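Phosphoglucosamine/phosphogalactosamine mutase (Sulfolobus tokodaii, PDB 2F7L) catalyses the interconversion of the 6-phosphates and 1-phosphates of glucosamine and galactosamine, using magnesium, on the route to UDP-N-acetylglucosamine and UDP-N-acetylgalactosamine. Local coordinates at residues V234-V238 / I248-S252; P217-L222 / R255-G259. All blocks are in the same frame, centred on the assembly; numbering follows the deposited sequence.

Contact 1 (V234-V238 / I248-S252); sequences VDLGV and IFIDS
Gly237 and Ile250 face each other as a hydrogen-bonded antiparallel pair. Gly237 N gives its hydrogen to Ile250 O at 2.9 Å, lying in the plane of that carbonyl, while Ile250 N returns a bond to Gly237 O at 3.0 Å from well above the carbonyl plane. The same Gly237 O also receives a CA-H contact from Phe249 CA at 3.4 Å. One residue further on, Val238 and Phe249 form a non-hydrogen-bonded pair with their side chains on one face of the sheet. They run side by side, and Val238 CG1 lies over a ring face near its rim. Leu236, on the same face, holds CG anti to the backbone N (chi1 177°), which carries it toward the Phe249 ring; CD1 lies 3.8 Å from Phe249 CD2. Helix 342-356 covers these three side chains; across the sheet, Ile250 packs on helix 223-231. With an alanine at Leu236 the two methyls against Phe249 CD2 would be gone, and the ring would probably lose its support on that side. The hydrogen bonds between the strands are thus two backbone bonds, flanked by Leu236, Val238 and Phe249 on one face and Ile250 on the other: a buried beta hairpin at the domain II sheet edge.

Contact 2 (P217-L222 / R255-G259); sequences PTFDSL and RVQWG
This is an apolar contact between two loops of the alpha/beta/alpha architecture: Phe219 and Leu222, just ahead of helix 223-231, meet Val256 and Trp258, on the way from strand 248-251 to helix 259-272. No hydrogen bond crosses it. The turn on the first side is an ST motif, in which Thr218 OG1 accepts from Ser221 N at 2.9 Å. In return Ser221 OG accepts from Thr218 N, and Leu222 N bonds to Thr218 O, so side chain and backbone together brace the turn that carries Phe219. Val256 and Trp258 both approach the Phe219 ring from the same side. Val256 CG2 lies over that face, offset toward the rim, as a CH-pi contact whose closeness in the model is doubtful, while Val256 CG1 turns to Leu222 CB at 4.1 Å. Trp258 meets Phe219 as an offset pair: the planes are 30° apart, and the Phe219 and Trp258 six-membered ring centroids stand 5.2 Å apart, with little overlap. Trp258 keeps CG anti to its own backbone N (chi1 -152°), swinging the indole across to the 217-222 loop, and its NE1 is hydrogen-bonded to Glu327. Pro217 also touches Asp241, a magnesium ligand by similarity, so the loop borders the probable metal site. At the far rim of the indole, Pro217 O lies near the ring plane, 3.7 Å from Trp258 CH2.

Overall arrangement
Contact 1 is nested along the chain inside the loop closed by contact 2: residues 217-222 come first, then helix 223-231, the 234-238 and 248-252 hairpin, and finally 255-259. Their centres are 10 Å apart and they touch directly. Gln257 N lies 2.8 Å from Phe249 O, probably a hydrogen bond, and Ile248 packs against Pro217 and Leu222. Strand 248-251 is the outermost on its side of the four-stranded sheet of domain II, so the loops of contact 2 meet beside that sheet edge. Asp241, Asp243 and Asp245, in the loop between the hairpin strands, are magnesium ligands by similarity; contact 1 pairs the strands that carry this loop, and Pro217 of contact 2 lies against Asp241.

Contact 1 (V234-V238 / I248-S252)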
ATOM      1  N   VAL A 234     -22.318  -9.791  -8.187  1.00 40.39           N
ATOM      2  CA  VAL A 234     -22.035  -9.335  -6.851  1.00 39.14           C
ATOM      3  C   VAL A 234     -22.196  -7.815  -6.843  1.00 38.84           C
ATOM      4  O   VAL A 234     -22.015  -7.175  -7.873  1.00 38.94           O
ATOM      5  CB  VAL A 234     -20.612  -9.780  -6.491  1.00 38.96           C
ATOM      6  CG1 VAL A 234     -19.854  -8.679  -5.827  1.00 39.24           C
ATOM      7  CG2 VAL A 234     -20.685 -10.991  -5.608  1.00 38.54           C
ATOM      8  N   ASP A 235     -22.556  -7.238  -5.700  1.00 38.17           N
ATOM      9  CA  ASP A 235     -22.737  -5.787  -5.608  1.00 38.24           C
ATOM     10  C   ASP A 235     -21.398  -5.052  -5.594  1.00 38.12           C
ATOM     11  O   ASP A 235     -21.293  -3.896  -6.015  1.00 37.94           O
ATOM     12  CB  ASP A 235     -23.523  -5.421  -4.347  1.00 38.51           C
ATOM     13  CG  ASP A 235     -24.817  -6.187  -4.231  1.00 40.41           C
ATOM     14  OD1 ASP A 235     -25.521  -6.295  -5.256  1.00 41.47           O
ATOM     15  OD2 ASP A 235     -25.140  -6.676  -3.122  1.00 41.49           O
ATOM     16  N   LEU A 236     -20.375  -5.725  -5.086  1.00 37.76           N
ATOM     17  CA  LEU A 236     -19.043  -5.143  -5.022  1.00 37.01           C
ATOM     18  C   LEU A 236     -18.014  -6.252  -4.871  1.00 36.96           C
ATOM     19  O   LEU A 236     -18.287  -7.271  -4.228  1.00 37.59           O
ATOM     20  CB  LEU A 236     -18.937  -4.190  -3.834  1.00 35.53           C
ATOM     21  CG  LEU A 236     -17.562  -3.572  -3.622  1.00 34.11           C
ATOM     22  CD1 LEU A 236     -17.244  -2.696  -4.814  1.00 32.75           C
ATOM     23  CD2 LEU A 236     -17.542  -2.774  -2.333  1.00 33.38           C
ATOM     24  N   GLY A 237     -16.844  -6.058  -5.480  1.00 36.01           N
ATOM     25  CA  GLY A 237     -15.775  -7.039  -5.379  1.00 34.36           C
ATOM     26  C   GLY A 237     -14.528  -6.338  -4.877  1.00 33.24           C
ATOM     27  O   GLY A 237     -14.353  -5.146  -5.135  1.00 33.26           O
ATOM     28  N   VAL A 238     -13.667  -7.049  -4.147  1.00 32.39           N
ATOM     29  CA  VAL A 238     -12.422  -6.452  -3.646  1.00 31.58           C
ATOM     30  C   VAL A 238     -11.237  -7.374  -3.769  1.00 30.31           C
ATOM     31  O   VAL A 238     -11.301  -8.528  -3.372  1.00 30.05           O
ATOM     32  CB  VAL A 238     -12.500  -6.048  -2.166  1.00 31.87           C
ATOM     33  CG1 VAL A 238     -11.302  -5.195  -1.809  1.00 32.37           C
ATOM     34  CG2 VAL A 238     -13.740  -5.270  -1.913  1.00 33.19           C
ATOM     35  N   ILE A 248      -7.999  -2.858  -4.378  1.00 34.30           N
ATOM     36  CA  ILE A 248      -8.563  -2.268  -5.577  1.00 35.14           C
ATOM     37  C   ILE A 248      -9.900  -2.968  -5.809  1.00 35.15           C
ATOM     38  O   ILE A 248     -10.004  -4.193  -5.705  1.00 34.52           O
ATOM     39  CB  ILE A 248      -7.634  -2.364  -6.827  1.00 36.15           C
ATOM     40  CG1 ILE A 248      -7.162  -3.778  -7.034  1.00 37.70           C
ATOM     41  CG2 ILE A 248      -6.442  -1.408  -6.690  1.00 34.40           C
ATOM     42  CD1 ILE A 248      -6.272  -3.884  -8.224  1.00 40.73           C
ATOM     43  N   PHE A 249     -10.931  -2.166  -6.072  1.00 35.49           N
ATOM     44  CA  PHE A 249     -12.293  -2.662  -6.256  1.00 36.20           C
ATOM     45  C   PHE A 249     -12.751  -2.974  -7.665  1.00 36.63           C
ATOM     46  O   PHE A 249     -12.168  -2.523  -8.655  1.00 36.18           O
ATOM     47  CB  PHE A 249     -13.294  -1.678  -5.635  1.00 35.87           C
ATOM     48  CG  PHE A 249     -13.070  -1.428  -4.163  1.00 35.53           C
ATOM     49  CD1 PHE A 249     -12.100  -0.526  -3.737  1.00 34.52           C
ATOM     50  CD2 PHE A 249     -13.831  -2.102  -3.203  1.00 35.31           C
ATOM     51  CE1 PHE A 249     -11.888  -0.287  -2.376  1.00 35.24           C
ATOM     52  CE2 PHE A 249     -13.624  -1.873  -1.830  1.00 36.26           C
ATOM     53  CZ  PHE A 249     -12.650  -0.960  -1.415  1.00 35.64           C
ATOM     54  N   ILE A 250     -13.822  -3.755  -7.729  1.00 37.29           N
ATOM     55  CA  ILE A 250     -14.430  -4.166  -8.991  1.00 38.50           C
ATOM     56  C   ILE A 250     -15.925  -3.977  -8.789  1.00 38.65           C
ATOM     57  O   ILE A 250     -16.514  -4.662  -7.960  1.00 39.01           O
ATOM     58  CB  ILE A 250     -14.124  -5.646  -9.283  1.00 38.48           C
ATOM     59  CG1 ILE A 250     -12.610  -5.875  -9.219  1.00 38.64           C
ATOM     60  CG2 ILE A 250     -14.641  -6.029 -10.654  1.00 38.06           C
ATOM     61  CD1 ILE A 250     -12.206  -7.327  -9.396  1.00 39.74           C
ATOM     62  N   ASP A 251     -16.535  -3.046  -9.523  1.00 38.98           N
ATOM     63  CA  ASP A 251     -17.967  -2.770  -9.367  1.00 39.03           C
ATOM     64  C   ASP A 251     -18.918  -3.788  -9.997  1.00 39.92           C
ATOM     65  O   ASP A 251     -18.499  -4.747 -10.658  1.00 39.36           O
ATOM     66  CB  ASP A 251     -18.306  -1.393  -9.911  1.00 38.52           C
ATOM     67  CG  ASP A 251     -18.106  -1.298 -11.412  1.00 39.10           C
ATOM     68  OD1 ASP A 251     -18.180  -2.354 -12.094  1.00 37.18           O
ATOM     69  OD2 ASP A 251     -17.886  -0.161 -11.907  1.00 39.15           O
ATOM     70  N   SER A 252     -20.211  -3.555  -9.781  1.00 41.12           N
ATOM     71  CA  SER A 252     -21.284  -4.420 -10.280  1.00 42.12           C
ATOM     72  C   SER A 252     -21.193  -4.779 -11.763  1.00 42.60           C
ATOM     73  O   SER A 252     -21.660  -5.837 -12.171  1.00 42.10           O
ATOM     74  CB  SER A 252     -22.624  -3.762  -9.987  1.00 42.67           C
ATOM     75  OG  SER A 252     -22.453  -2.359  -9.814  1.00 43.78           O
TER

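Contact 2 (P217-L222 / R255-G259)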
ATOM      1  N   PRO A 217      -2.604  -6.942  -7.327  1.00 33.85           N
ATOM      2  CA  PRO A 217      -3.822  -6.676  -8.092  1.00 33.42           C
ATOM      3  C   PRO A 217      -3.697  -5.588  -9.163  1.00 33.14           C
ATOM      4  O   PRO A 217      -3.523  -4.402  -8.870  1.00 33.46           O
ATOM      5  CB  PRO A 217      -4.832  -6.336  -7.000  1.00 33.03           C
ATOM      6  CG  PRO A 217      -3.998  -5.671  -5.983  1.00 33.26           C
ATOM      7  CD  PRO A 217      -2.788  -6.556  -5.919  1.00 33.56           C
ATOM      8  N   THR A 218      -3.798  -6.013 -10.416  1.00 33.15           N
ATOM      9  CA  THR A 218      -3.686  -5.118 -11.570  1.00 31.60           C
ATOM     10  C   THR A 218      -4.812  -5.468 -12.529  1.00 32.85           C
ATOM     11  O   THR A 218      -5.424  -6.539 -12.407  1.00 32.74           O
ATOM     12  CB  THR A 218      -2.365  -5.343 -12.310  1.00 29.03           C
ATOM     13  OG1 THR A 218      -2.324  -6.691 -12.786  1.00 25.95           O
ATOM     14  CG2 THR A 218      -1.190  -5.115 -11.388  1.00 25.96           C
ATOM     15  N   PHE A 219      -5.096  -4.573 -13.475  1.00 34.03           N
ATOM     16  CA  PHE A 219      -6.148  -4.851 -14.447  1.00 34.38           C
ATOM     17  C   PHE A 219      -5.842  -6.198 -15.094  1.00 35.23           C
ATOM     18  O   PHE A 219      -6.746  -6.924 -15.498  1.00 35.84           O
ATOM     19  CB  PHE A 219      -6.203  -3.791 -15.544  1.00 33.62           C
ATOM     20  CG  PHE A 219      -6.728  -2.475 -15.091  1.00 33.79           C
ATOM     21  CD1 PHE A 219      -5.901  -1.563 -14.439  1.00 35.30           C
ATOM     22  CD2 PHE A 219      -8.045  -2.124 -15.333  1.00 34.02           C
ATOM     23  CE1 PHE A 219      -6.387  -0.303 -14.034  1.00 34.89           C
ATOM     24  CE2 PHE A 219      -8.542  -0.880 -14.934  1.00 34.40           C
ATOM     25  CZ  PHE A 219      -7.708   0.033 -14.282  1.00 34.46           C
ATOM     26  N   ASP A 220      -4.567  -6.549 -15.193  1.00 36.53           N
ATOM     27  CA  ASP A 220      -4.242  -7.818 -15.816  1.00 37.64           C
ATOM     28  C   ASP A 220      -4.413  -9.031 -14.909  1.00 37.23           C
ATOM     29  O   ASP A 220      -4.916 -10.063 -15.350  1.00 37.22           O
ATOM     30  CB  ASP A 220      -2.823  -7.794 -16.366  1.00 40.59           C
ATOM     31  CG  ASP A 220      -2.679  -8.680 -17.583  1.00 43.94           C
ATOM     32  OD1 ASP A 220      -2.135  -9.816 -17.480  1.00 45.07           O
ATOM     33  OD2 ASP A 220      -3.152  -8.230 -18.654  1.00 46.16           O
ATOM     34  N   SER A 221      -4.000  -8.913 -13.647  1.00 36.27           N
ATOM     35  CA  SER A 221      -4.113 -10.028 -12.716  1.00 34.68           C
ATOM     36  C   SER A 221      -5.547 -10.236 -12.279  1.00 34.90           C
ATOM     37  O   SER A 221      -5.939 -11.352 -11.944  1.00 34.48           O
ATOM     38  CB  SER A 221      -3.230  -9.797 -11.489  1.00 33.74           C
ATOM     39  OG  SER A 221      -3.586  -8.605 -10.814  1.00 32.39           O
ATOM     40  N   LEU A 222      -6.330  -9.164 -12.280  1.00 34.56           N
ATOM     41  CA  LEU A 222      -7.708  -9.271 -11.861  1.00 35.85           C
ATOM     42  C   LEU A 222      -8.562  -9.717 -13.019  1.00 37.72           C
ATOM     43  O   LEU A 222      -9.723 -10.084 -12.836  1.00 38.85           O
ATOM     44  CB  LEU A 222      -8.212  -7.937 -11.327  1.00 34.68           C
ATOM     45  CG  LEU A 222      -7.431  -7.476 -10.097  1.00 34.62           C
ATOM     46  CD1 LEU A 222      -8.060  -6.229  -9.526  1.00 33.32           C
ATOM     47  CD2 LEU A 222      -7.409  -8.585  -9.059  1.00 33.39           C
ATOM     48  N   ARG A 255     -16.089  -4.457 -13.803  1.00 39.78           N
ATOM     49  CA  ARG A 255     -14.934  -3.732 -14.302  1.00 39.97           C
ATOM     50  C   ARG A 255     -14.075  -3.288 -13.124  1.00 39.56           C
ATOM     51  O   ARG A 255     -14.589  -2.744 -12.134  1.00 39.92           O
ATOM     52  CB  ARG A 255     -15.390  -2.523 -15.139  1.00 40.04           C
ATOM     53  CG  ARG A 255     -16.486  -1.720 -14.500  1.00 39.74           C
ATOM     54  CD  ARG A 255     -17.134  -0.729 -15.463  1.00 38.59           C
ATOM     55  NE  ARG A 255     -18.074   0.104 -14.722  1.00 38.32           N
ATOM     56  CZ  ARG A 255     -18.464   1.309 -15.099  1.00 38.88           C
ATOM     57  NH1 ARG A 255     -17.999   1.818 -16.224  1.00 40.24           N
ATOM     58  NH2 ARG A 255     -19.277   2.024 -14.334  1.00 37.95           N
ATOM     59  N   VAL A 256     -12.772  -3.532 -13.213  1.00 38.01           N
ATOM     60  CA  VAL A 256     -11.913  -3.141 -12.116  1.00 37.18           C
ATOM     61  C   VAL A 256     -11.729  -1.620 -12.129  1.00 36.82           C
ATOM     62  O   VAL A 256     -11.704  -1.000 -13.191  1.00 37.02           O
ATOM     63  CB  VAL A 256     -10.529  -3.890 -12.156  1.00 36.24           C
ATOM     64  CG1 VAL A 256     -10.607  -5.105 -13.047  1.00 35.22           C
ATOM     65  CG2 VAL A 256      -9.432  -2.958 -12.578  1.00 35.55           C
ATOM     66  N   GLN A 257     -11.635  -1.038 -10.938  1.00 36.09           N
ATOM     67  CA  GLN A 257     -11.449   0.400 -10.761  1.00 35.73           C
ATOM     68  C   GLN A 257     -10.056   0.639 -10.170  1.00 34.84           C
ATOM     69  O   GLN A 257      -9.622  -0.075  -9.272  1.00 33.96           O
ATOM     70  CB  GLN A 257     -12.514   0.932  -9.808  1.00 37.28           C
ATOM     71  CG  GLN A 257     -13.957   0.708 -10.279  1.00 37.43           C
ATOM     72  CD  GLN A 257     -14.312   1.573 -11.480  1.00 37.44           C
ATOM     73  OE1 GLN A 257     -13.690   2.612 -11.716  1.00 37.21           O
ATOM     74  NE2 GLN A 257     -15.323   1.159 -12.227  1.00 36.46           N
ATOM     75  N   TRP A 258      -9.350   1.646 -10.660  1.00 34.19           N
ATOM     76  CA  TRP A 258      -8.004   1.878 -10.161  1.00 33.86           C
ATOM     77  C   TRP A 258      -7.926   2.539  -8.786  1.00 35.15           C
ATOM     78  O   TRP A 258      -8.816   3.299  -8.366  1.00 34.72           O
ATOM     79  CB  TRP A 258      -7.176   2.672 -11.174  1.00 32.20           C
ATOM     80  CG  TRP A 258      -5.706   2.362 -11.066  1.00 31.22           C
ATOM     81  CD1 TRP A 258      -4.675   3.262 -11.035  1.00 30.70           C
ATOM     82  CD2 TRP A 258      -5.111   1.067 -10.862  1.00 30.10           C
ATOM     83  NE1 TRP A 258      -3.484   2.611 -10.812  1.00 30.29           N
ATOM     84  CE2 TRP A 258      -3.723   1.265 -10.702  1.00 30.18           C
ATOM     85  CE3 TRP A 258      -5.618  -0.240 -10.794  1.00 28.93           C
ATOM     86  CZ2 TRP A 258      -2.837   0.205 -10.467  1.00 28.98           C
ATOM     87  CZ3 TRP A 258      -4.734  -1.292 -10.557  1.00 27.78           C
ATOM     88  CH2 TRP A 258      -3.365  -1.060 -10.399  1.00 27.92           C
ATOM     89  N   GLY A 259      -6.840   2.229  -8.088  1.00 35.63           N
ATOM     90  CA  GLY A 259      -6.637   2.749  -6.755  1.00 36.61           C
ATOM     91  C   GLY A 259      -6.955   4.202  -6.500  1.00 36.99           C
ATOM     92  O   GLY A 259      -7.406   4.537  -5.410  1.00 37.73           O
TER